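PDB 6MPR: malonate decarboxylase subunit alpha from Acinetobacter baumannii ATCC 17978, which probably serves as the carrier-protein transferase subunit of malonate decarboxylase, exchanging acetate for malonate on the acyl carrier protein. Local coordinates for residues A[65-70]-A[182-187]; A[162-167]-A[174-179]; A[170-175]-A[220-225]; A[332-337]-A[555-560]. All blocks are in the same frame, centred on the assembly; numbering follows the deposited sequence. Where two conformers were deposited one is given.

Contact 1 of 4, residues A[65-70]-A[182-187]; sequences EGNNQK and PALIEP
Glu-65 and Leu-184 are brought together by matching first torsions: each CG stands beside its own backbone N and anti to the carbonyl carbon (chi1 -68° in Glu-65 and -57° in Leu-184). Beyond CG the glutamate runs extended, with chi2 of -179°, and lies across the end of the leucine. One methyl does the touching. Leu-184 CD1 rests 3.6 Å from Glu-65 CG and 3.7 Å from Glu-65 OE2, so it meets both the aliphatic CG and an oxygen of the acid.

Most of what holds the carboxylate comes from outside the two segments. Its OE2 is hydrogen-bonded to Ser-161 OG and to Ser-181 OG, the latter at the start of the helix that carries Leu-184, while OE1 takes the backbone N-H of Ala-162. In one of two conformations of Asn-67, ND2 lies within weak hydrogen-bonding range of Glu-65 OE1, at 2.9 Å, and also reaches Lys-70 O; with the side chain split, both bonds are uncertain. The peptide between Glu-65 and Gly-66 is cis.

In the fold, the contact sets the loop that follows strand 61-64 of the parallel sheet against helix 181-189. Leu-184, with Ala-183, also packs on Tyr-147 of helix 143-149. Further along helix 181-189, Glu-186 forms a salt bridge with Arg-347 of the second subunit. The case illustrates how a buried carboxylate can be oriented by polar neighbours while an apolar methyl packs alongside it: the leucine supplies shape, and the serines and backbone amide supply the hydrogen bonds.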
# COMPACT_ATOMS: atom_id res chain seq x y z
N GLU A 65 12.44 -11.40 11.74
CA GLU A 65 11.47 -10.66 12.56
C GLU A 65 12.05 -10.41 13.95
O GLU A 65 12.44 -11.36 14.63
CB GLU A 65 10.17 -11.46 12.67
CG GLU A 65 9.38 -11.60 11.37
CD GLU A 65 8.10 -12.39 11.56
OE1 GLU A 65 7.81 -12.80 12.70
OE2 GLU A 65 7.39 -12.63 10.57
N GLY A 66 12.15 -9.15 14.35
CA GLY A 66 12.12 -8.04 13.43
C GLY A 66 10.81 -7.34 13.08
O GLY A 66 10.81 -6.41 12.27
N ASN A 67 9.69 -7.79 13.63
CA ASN A 67 8.46 -7.01 13.58
C ASN A 67 8.59 -5.82 14.52
O ASN A 67 9.49 -5.77 15.37
CB ASN A 67 7.23 -7.81 14.02
CG ASN A 67 6.98 -9.06 13.22
OD1 ASN A 67 6.43 -9.01 12.12
ND2 ASN A 67 7.31 -10.21 13.80
N ASN A 68 7.67 -4.87 14.41
CA ASN A 68 7.72 -3.76 15.35
C ASN A 68 7.55 -4.25 16.79
O ASN A 68 8.21 -3.73 17.70
CB ASN A 68 6.67 -2.70 15.04
CG ASN A 68 6.78 -1.50 15.97
OD1 ASN A 68 7.62 -0.61 15.77
ND2 ASN A 68 5.97 -1.48 17.02
N GLN A 69 6.70 -5.25 17.01
CA GLN A 69 6.45 -5.78 18.36
C GLN A 69 6.98 -7.20 18.50
O GLN A 69 7.95 -7.43 19.22
CB GLN A 69 4.95 -5.70 18.67
CG GLN A 69 4.38 -4.28 18.56
CD GLN A 69 2.89 -4.29 18.30
OE1 GLN A 69 2.45 -4.16 17.15
NE2 GLN A 69 2.10 -4.44 19.35
N LYS A 70 6.36 -8.18 17.82
CA LYS A 70 6.78 -9.58 17.94
C LYS A 70 8.20 -9.78 17.42
O LYS A 70 8.52 -9.33 16.32
CB LYS A 70 5.80 -10.46 17.14
CG LYS A 70 6.28 -11.88 16.91
CD LYS A 70 5.18 -12.69 16.21
CE LYS A 70 5.07 -12.34 14.74
NZ LYS A 70 3.94 -13.06 14.06
N PRO A 182 2.54 -12.30 7.31
CA PRO A 182 2.07 -12.72 5.98
C PRO A 182 2.76 -11.97 4.85
O PRO A 182 3.03 -12.56 3.79
CB PRO A 182 0.57 -12.43 6.02
CG PRO A 182 0.22 -12.32 7.47
CD PRO A 182 1.44 -11.70 8.10
N ALA A 183 3.08 -10.69 5.05
CA ALA A 183 3.72 -9.91 4.00
C ALA A 183 5.18 -10.31 3.82
O ALA A 183 5.72 -10.19 2.71
CB ALA A 183 3.65 -8.41 4.32
N LEU A 184 5.84 -10.77 4.89
CA LEU A 184 7.24 -11.17 4.80
C LEU A 184 7.38 -12.58 4.24
O LEU A 184 8.36 -12.88 3.54
CB LEU A 184 7.90 -11.10 6.18
CG LEU A 184 7.86 -9.77 6.93
CD1 LEU A 184 8.45 -9.92 8.34
CD2 LEU A 184 8.57 -8.67 6.14
N ILE A 185 6.45 -13.48 4.58
CA ILE A 185 6.61 -14.88 4.20
C ILE A 185 6.24 -15.12 2.75
O ILE A 185 6.95 -15.85 2.05
CB ILE A 185 5.79 -15.78 5.15
CG1 ILE A 185 6.42 -15.75 6.55
CG2 ILE A 185 5.70 -17.20 4.61
CD1 ILE A 185 5.57 -16.44 7.61
N GLU A 186 5.13 -14.54 2.28
CA GLU A 186 4.66 -14.86 0.93
C GLU A 186 5.73 -14.68 -0.14
O GLU A 186 5.88 -15.57 -0.98
CB GLU A 186 3.40 -14.05 0.59
CG GLU A 186 2.98 -14.24 -0.86
CD GLU A 186 1.61 -13.69 -1.18
OE1 GLU A 186 0.83 -13.40 -0.22
OE2 GLU A 186 1.30 -13.58 -2.39
N PRO A 187 6.51 -13.59 -0.18
CA PRO A 187 7.52 -13.46 -1.25
C PRO A 187 8.51 -14.61 -1.30
O PRO A 187 8.90 -15.05 -2.39
CB PRO A 187 8.22 -12.13 -0.91
CG PRO A 187 7.11 -11.31 -0.28
CD PRO A 187 6.39 -12.34 0.60

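Contact 2 of 4, residues A[162-167]-A[174-179]; sequences AGFMAD and TGPSTE
The ring of Phe-164 meets the loop 174-179 with its edge. Thr-174 O lies near the ring plane, 3.2 Å from Phe-164 CD2, with CE2 equally close, so the slightly positive C-H rim is turned to a carbonyl oxygen. The backbone nitrogens of Gly-175 and Ser-177 lie farther off along the same plane. Pro-176 comes in obliquely, its CD 4.0 Å from Phe-164 CE2, and the two side chains cross at about a right angle. Ser-177 CB adds a looser touch at CE2. The ring arrives here because CG of Phe-164 stands beside its own N, anti to the carbonyl carbon (chi1 -78°).

The chain turns a corner at Phe-164, between a strand of the parallel sheet and one of a small mixed sheet. Here two residues, Phe-164 and Met-165, are set opposite the single residue Tyr-173, which makes a classic beta bulge. The hairpin partner strand 172-173 then leads directly into the loop that the ring edge meets.

Before the corner, Thr-174 CG2 packs against Gly-163, 4.0 Å from Gly-163 CA, and approaches Ala-162 O. The threonine hydroxyl is used inside the loop instead. Thr-174 OG1 donates to Thr-178 OG1 over 2.7 Å, and Thr-178 OG1 in turn donates to Gly-175 O, again 2.7 Å, in the carbonyl plane and on a lone pair. Gly-175 O also receives the N-H of Thr-178, so two bonds from one residue grip it. Nearby, Asp-213 OD2 accepts from the backbone nitrogens of both Thr-174 and Gly-175.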
# COMPACT_ATOMS: atom_id res chain seq x y z
N ALA A 162 8.05 -15.77 13.52
CA ALA A 162 7.54 -16.33 14.77
C ALA A 162 6.02 -16.42 14.78
O ALA A 162 5.33 -15.57 14.21
CB ALA A 162 7.99 -15.49 15.97
N GLY A 163 5.51 -17.43 15.50
CA GLY A 163 4.08 -17.57 15.71
C GLY A 163 3.78 -18.22 17.05
O GLY A 163 4.68 -18.62 17.79
N PHE A 164 2.49 -18.30 17.37
CA PHE A 164 2.07 -18.92 18.63
C PHE A 164 2.15 -20.43 18.55
O PHE A 164 2.64 -21.09 19.47
CB PHE A 164 0.65 -18.50 18.99
CG PHE A 164 0.55 -17.12 19.56
CD1 PHE A 164 0.92 -16.87 20.88
CD2 PHE A 164 0.06 -16.06 18.80
CE1 PHE A 164 0.82 -15.60 21.42
CE2 PHE A 164 -0.03 -14.79 19.33
CZ PHE A 164 0.34 -14.56 20.64
N MET A 165 1.63 -21.01 17.47
CA MET A 165 1.43 -22.45 17.42
C MET A 165 1.61 -22.94 16.00
O MET A 165 1.29 -22.24 15.03
CB MET A 165 0.04 -22.80 17.96
CG MET A 165 -0.24 -24.27 18.11
SD MET A 165 -1.91 -24.53 18.77
CE MET A 165 -1.56 -24.57 20.53
N ALA A 166 2.18 -24.14 15.86
CA ALA A 166 2.23 -24.83 14.59
C ALA A 166 1.76 -26.26 14.78
O ALA A 166 1.91 -26.84 15.85
CB ALA A 166 3.64 -24.85 13.98
N ASP A 167 1.18 -26.82 13.72
CA ASP A 167 0.98 -28.26 13.68
C ASP A 167 2.19 -28.89 12.99
O ASP A 167 3.14 -28.20 12.62
CB ASP A 167 -0.35 -28.59 12.99
CG ASP A 167 -0.35 -28.29 11.50
OD1 ASP A 167 0.72 -28.00 10.90
OD2 ASP A 167 -1.44 -28.35 10.91
N THR A 174 -0.72 -17.30 14.12
CA THR A 174 -0.05 -16.10 14.61
C THR A 174 -0.95 -15.16 15.41
O THR A 174 -0.44 -14.34 16.17
CB THR A 174 0.56 -15.32 13.43
OG1 THR A 174 -0.43 -15.08 12.42
CG2 THR A 174 1.69 -16.11 12.79
N GLY A 175 -2.27 -15.25 15.23
CA GLY A 175 -3.23 -14.64 16.14
C GLY A 175 -3.14 -13.13 16.23
O GLY A 175 -2.93 -12.43 15.23
N PRO A 176 -3.31 -12.60 17.45
CA PRO A 176 -3.23 -11.14 17.63
C PRO A 176 -1.91 -10.55 17.17
O PRO A 176 -1.86 -9.38 16.79
CB PRO A 176 -3.42 -10.95 19.14
CG PRO A 176 -4.19 -12.18 19.57
CD PRO A 176 -3.70 -13.30 18.69
N SER A 177 -0.83 -11.34 17.15
CA SER A 177 0.48 -10.82 16.76
C SER A 177 0.86 -11.22 15.34
O SER A 177 2.05 -11.40 15.05
CB SER A 177 1.54 -11.26 17.76
OG SER A 177 1.28 -10.64 19.00
N THR A 178 -0.13 -11.38 14.46
CA THR A 178 0.14 -11.65 13.05
C THR A 178 1.08 -10.60 12.46
O THR A 178 2.08 -10.94 11.82
CB THR A 178 -1.19 -11.71 12.29
OG1 THR A 178 -1.94 -12.87 12.73
CG2 THR A 178 -0.95 -11.82 10.80
N GLU A 179 0.79 -9.31 12.69
CA GLU A 179 1.69 -8.22 12.31
C GLU A 179 2.18 -8.32 10.86
O GLU A 179 1.35 -8.37 9.93
CB GLU A 179 2.90 -8.15 13.26
CG GLU A 179 2.52 -7.62 14.68
CD GLU A 179 3.74 -7.42 15.59
OE1 GLU A 179 4.58 -6.52 15.31
OE2 GLU A 179 3.85 -8.16 16.59

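Contact 3 of 4, residues A[170-175]-A[220-225]; sequences GNIYTG and DYVVVA
Val-222, Ile-172 and Gly-170 carry this contact, in which the edge strand of a small three-stranded mixed sheet packs on a strand of the large parallel sheet of an alpha/beta domain, consistent with the Rossmann-like clan to which the family belongs. Val-222 sits in strand 221-224, between strands 42-43 and 194-199, and its side chain is directed at the 170-175 segment. It is the residue most buried by the meeting, and a single methyl, CG1, makes both of its touches.

The first is with Ile-172, whose terminal CD1 reaches to 3.7 Å from Val-222 CG1. The isoleucine does not head straight for the valine from its backbone; the bend at chi2, -68°, brings CD1 round to it, and the two side chains run alongside each other in opposite directions. Ile-172 also packs on Val-197, so it bridges two neighbouring strands of the parallel sheet.

Polar partners lie close by: Asn-171 OD1 accepts from Ala-216 N, and Asp-220 OD1 forms salt bridges with Lys-27 of its own chain and with Arg-342 of the second subunit.

Gly-170 makes the second touch, in the turn before strand 172-173. With its phi of 99° it adopts a backbone shape that suits glycine. The two backbones are nearest at this point, yet the CA atoms of Gly-170 and Val-222 are still 6.2 Å apart, so the join is made by methyls and a methylene, not by paired main chains: Gly-170 CA lies 4.0 Å from Val-222 CG1.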
# COMPACT_ATOMS: atom_id res chain seq x y z
N GLY A 170 3.26 -27.62 9.40
CA GLY A 170 3.74 -26.27 9.22
C GLY A 170 2.68 -25.20 9.08
O GLY A 170 3.02 -24.05 8.78
N ASN A 171 1.40 -25.54 9.27
CA ASN A 171 0.38 -24.50 9.44
C ASN A 171 0.69 -23.69 10.70
O ASN A 171 0.99 -24.26 11.75
CB ASN A 171 -1.01 -25.13 9.57
CG ASN A 171 -1.47 -25.80 8.29
OD1 ASN A 171 -1.67 -25.13 7.27
ND2 ASN A 171 -1.70 -27.11 8.35
N ILE A 172 0.58 -22.36 10.61
CA ILE A 172 0.96 -21.48 11.71
C ILE A 172 -0.25 -20.70 12.18
O ILE A 172 -1.00 -20.13 11.38
CB ILE A 172 2.09 -20.49 11.33
CG1 ILE A 172 3.20 -21.18 10.54
CG2 ILE A 172 2.66 -19.87 12.60
CD1 ILE A 172 4.02 -22.18 11.35
N TYR A 173 -0.42 -20.63 13.49
CA TYR A 173 -1.32 -19.68 14.13
C TYR A 173 -0.49 -18.51 14.66
O TYR A 173 0.39 -18.72 15.50
CB TYR A 173 -2.11 -20.34 15.25
CG TYR A 173 -2.93 -19.37 16.08
CD1 TYR A 173 -3.92 -18.61 15.49
CD2 TYR A 173 -2.69 -19.21 17.44
CE1 TYR A 173 -4.66 -17.71 16.24
CE2 TYR A 173 -3.42 -18.31 18.20
CZ TYR A 173 -4.41 -17.57 17.59
OH TYR A 173 -5.14 -16.67 18.33
N THR A 174 -0.72 -17.30 14.12
CA THR A 174 -0.05 -16.10 14.61
C THR A 174 -0.95 -15.16 15.41
O THR A 174 -0.44 -14.34 16.17
CB THR A 174 0.56 -15.32 13.43
OG1 THR A 174 -0.43 -15.08 12.42
CG2 THR A 174 1.69 -16.11 12.79
N GLY A 175 -2.27 -15.25 15.23
CA GLY A 175 -3.23 -14.64 16.14
C GLY A 175 -3.14 -13.13 16.23
O GLY A 175 -2.93 -12.43 15.23
N ASP A 220 8.63 -23.97 5.32
CA ASP A 220 9.48 -25.15 5.14
C ASP A 220 9.78 -25.86 6.46
O ASP A 220 9.79 -27.10 6.50
CB ASP A 220 10.76 -24.75 4.42
CG ASP A 220 10.47 -24.18 3.07
OD1 ASP A 220 9.97 -24.93 2.20
OD2 ASP A 220 10.67 -22.95 2.89
N TYR A 221 10.01 -25.11 7.54
CA TYR A 221 10.30 -25.74 8.82
C TYR A 221 9.70 -24.94 9.96
O TYR A 221 9.56 -23.71 9.88
CB TYR A 221 11.80 -25.85 9.08
CG TYR A 221 12.53 -26.74 8.11
CD1 TYR A 221 12.56 -28.12 8.28
CD2 TYR A 221 13.18 -26.19 7.02
CE1 TYR A 221 13.25 -28.94 7.36
CE2 TYR A 221 13.86 -26.98 6.12
CZ TYR A 221 13.88 -28.35 6.29
OH TYR A 221 14.58 -29.11 5.37
N VAL A 222 9.38 -25.65 11.05
CA VAL A 222 9.00 -25.01 12.30
C VAL A 222 9.95 -25.52 13.39
O VAL A 222 10.55 -26.59 13.27
CB VAL A 222 7.53 -25.27 12.70
CG1 VAL A 222 6.58 -24.78 11.61
CG2 VAL A 222 7.30 -26.75 13.01
N VAL A 223 10.10 -24.72 14.44
CA VAL A 223 10.89 -25.10 15.61
C VAL A 223 10.21 -24.53 16.84
O VAL A 223 9.75 -23.39 16.83
CB VAL A 223 12.35 -24.59 15.49
CG1 VAL A 223 12.41 -23.04 15.48
CG2 VAL A 223 13.20 -25.13 16.64
N VAL A 224 10.09 -25.35 17.89
CA VAL A 224 9.56 -24.87 19.16
C VAL A 224 10.64 -24.02 19.83
O VAL A 224 11.77 -24.48 20.05
CB VAL A 224 9.14 -26.05 20.06
CG1 VAL A 224 8.64 -25.54 21.42
CG2 VAL A 224 8.07 -26.87 19.38
N ALA A 225 10.30 -22.77 20.15
CA ALA A 225 11.28 -21.87 20.74
C ALA A 225 11.64 -22.33 22.15
O ALA A 225 10.86 -23.00 22.82
CB ALA A 225 10.74 -20.44 20.78

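Contact 4 of 4, residues A[332-337]-A[555-560]; sequences AARPDV and DGLYQP
A Schellman motif ends helix 547-553 here: Asp-555 is the first residue to leave the helical conformation, with a phi of 61°, and the chain that follows swings Leu-557 against the loop after helix 328-332. The apolar part of the contact is gathered on one methyl. Leu-557 CD1 lies 3.7 Å from Ala-333 CB and 3.9 Å from Arg-334 NH1, so the methyl meets the small side chain and the guanidinium together, the latter obliquely.

That guanidinium is well fixed. The arginine chain bends at chi2 (-74°), which lets NH1 reach back and donate to Ala-333 O over 2.9 Å. The acceptor lies in the guanidinium plane, although the donor stands well above the plane of the carbonyl. NE makes a salt bridge with Glu-311, its main polar partner, and Trp-20 of the second subunit offers a cation-pi contact.

Asp-555 is linked to Arg-334 through a water. Arg-334 NH2 donates to the molecule over 2.9 Å, and the water donates to Asp-555 OD2 over 3.0 Å, spanning a pair of opposite charges whose atoms NH2 and OD2 are themselves 5.8 Å apart.

Around this joint, Tyr-558 and Pro-560 pack back on helix 547-553, Val-337 is hydrogen-bonded, backbone to backbone, to Val-318 of strand 317-319, and Asp-336 binds the N-terminal residues Lys-22 and Arg-23 of the second subunit.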
# COMPACT_ATOMS: atom_id res chain seq x y z
N ALA A 332 -11.11 -9.38 22.45
CA ALA A 332 -11.97 -10.52 22.14
C ALA A 332 -13.40 -10.30 22.64
O ALA A 332 -14.35 -10.85 22.08
CB ALA A 332 -11.39 -11.80 22.74
N ALA A 333 -13.56 -9.49 23.68
CA ALA A 333 -14.87 -9.16 24.21
C ALA A 333 -15.51 -7.97 23.51
O ALA A 333 -16.63 -7.57 23.89
CB ALA A 333 -14.78 -8.91 25.73
N ARG A 334 -14.84 -7.39 22.50
CA ARG A 334 -15.37 -6.25 21.75
C ARG A 334 -15.35 -6.50 20.24
O ARG A 334 -14.84 -5.69 19.47
CB ARG A 334 -14.57 -5.00 22.10
CG ARG A 334 -14.62 -4.62 23.59
CD ARG A 334 -15.97 -4.02 23.95
NE ARG A 334 -16.08 -3.62 25.35
CZ ARG A 334 -16.37 -4.46 26.35
NH1 ARG A 334 -16.57 -5.75 26.10
NH2 ARG A 334 -16.48 -4.00 27.59
N PRO A 335 -15.90 -7.63 19.78
CA PRO A 335 -15.75 -7.97 18.36
C PRO A 335 -16.56 -7.08 17.43
O PRO A 335 -16.29 -7.07 16.23
CB PRO A 335 -16.24 -9.42 18.29
CG PRO A 335 -17.23 -9.52 19.39
CD PRO A 335 -16.68 -8.65 20.50
N ASP A 336 -17.54 -6.32 17.94
CA ASP A 336 -18.21 -5.36 17.06
C ASP A 336 -17.26 -4.25 16.60
O ASP A 336 -17.49 -3.67 15.53
CB ASP A 336 -19.43 -4.75 17.76
CG ASP A 336 -20.63 -5.66 17.72
OD1 ASP A 336 -20.61 -6.60 16.90
OD2 ASP A 336 -21.60 -5.46 18.49
N VAL A 337 -16.21 -3.98 17.35
CA VAL A 337 -15.29 -2.88 17.07
C VAL A 337 -14.04 -3.36 16.35
O VAL A 337 -13.62 -2.74 15.38
CB VAL A 337 -14.93 -2.15 18.39
CG1 VAL A 337 -13.88 -1.08 18.14
CG2 VAL A 337 -16.21 -1.54 18.97
N ASP A 555 -14.00 -2.95 32.66
CA ASP A 555 -14.76 -3.95 33.41
C ASP A 555 -13.87 -5.12 33.83
O ASP A 555 -14.32 -6.27 33.89
CB ASP A 555 -15.97 -4.43 32.61
CG ASP A 555 -17.01 -5.11 33.46
OD1 ASP A 555 -17.06 -4.85 34.68
OD2 ASP A 555 -17.78 -5.93 32.90
N GLY A 556 -12.61 -4.84 34.13
CA GLY A 556 -11.66 -5.85 34.54
C GLY A 556 -11.05 -6.66 33.42
O GLY A 556 -10.24 -7.56 33.70
N LEU A 557 -11.40 -6.37 32.16
CA LEU A 557 -10.91 -7.16 31.03
C LEU A 557 -9.46 -6.84 30.68
O LEU A 557 -8.71 -7.73 30.26
CB LEU A 557 -11.82 -6.95 29.82
CG LEU A 557 -13.21 -7.56 29.90
CD1 LEU A 557 -14.12 -6.96 28.83
CD2 LEU A 557 -13.11 -9.06 29.73
N TYR A 558 -9.07 -5.57 30.77
CA TYR A 558 -7.68 -5.18 30.53
C TYR A 558 -6.81 -5.67 31.68
O TYR A 558 -7.10 -5.41 32.86
CB TYR A 558 -7.57 -3.66 30.38
CG TYR A 558 -6.15 -3.14 30.31
CD1 TYR A 558 -5.23 -3.71 29.45
CD2 TYR A 558 -5.72 -2.09 31.11
CE1 TYR A 558 -3.92 -3.25 29.38
CE2 TYR A 558 -4.42 -1.62 31.05
CZ TYR A 558 -3.52 -2.21 30.19
OH TYR A 558 -2.22 -1.75 30.12
N GLN A 559 -5.73 -6.38 31.35
CA GLN A 559 -4.83 -6.98 32.33
C GLN A 559 -3.45 -6.39 32.10
O GLN A 559 -2.69 -6.88 31.26
CB GLN A 559 -4.80 -8.50 32.20
CG GLN A 559 -6.18 -9.13 32.17
CD GLN A 559 -6.13 -10.63 31.93
OE1 GLN A 559 -6.08 -11.42 32.88
NE2 GLN A 559 -6.14 -11.03 30.66
N PRO A 560 -3.08 -5.33 32.82
CA PRO A 560 -1.83 -4.61 32.54
C PRO A 560 -0.63 -5.52 32.68
O PRO A 560 -0.53 -6.31 33.64
CB PRO A 560 -1.80 -3.50 33.60
CG PRO A 560 -3.22 -3.35 34.04
CD PRO A 560 -3.87 -4.68 33.89
O HOH W 1 -17.80 -5.01 30.02

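Contacts 1, 2 and 3 form one neighbourhood on the same side of the chain's centre. Contacts 2 and 3 have centres about 7 Å apart, share Thr-174 and Gly-175, and meet through the paired strands 165-166 and 172-173; the centres of contacts 1 and 2 are about 11 Å apart, and Lys-70 and Glu-179 link them. Along the chain, both segments of contact 2 fall between those of contact 1, whereas contacts 1 and 3 alternate. The three together join the large parallel sheet, the small mixed sheet and helix 181-189. Contact 4 comes later, its centre about 20 to 27 Å from theirs, and joins loops 218 residues apart in sequence. Contacts 1, 3 and 4 all adjoin the second subunit.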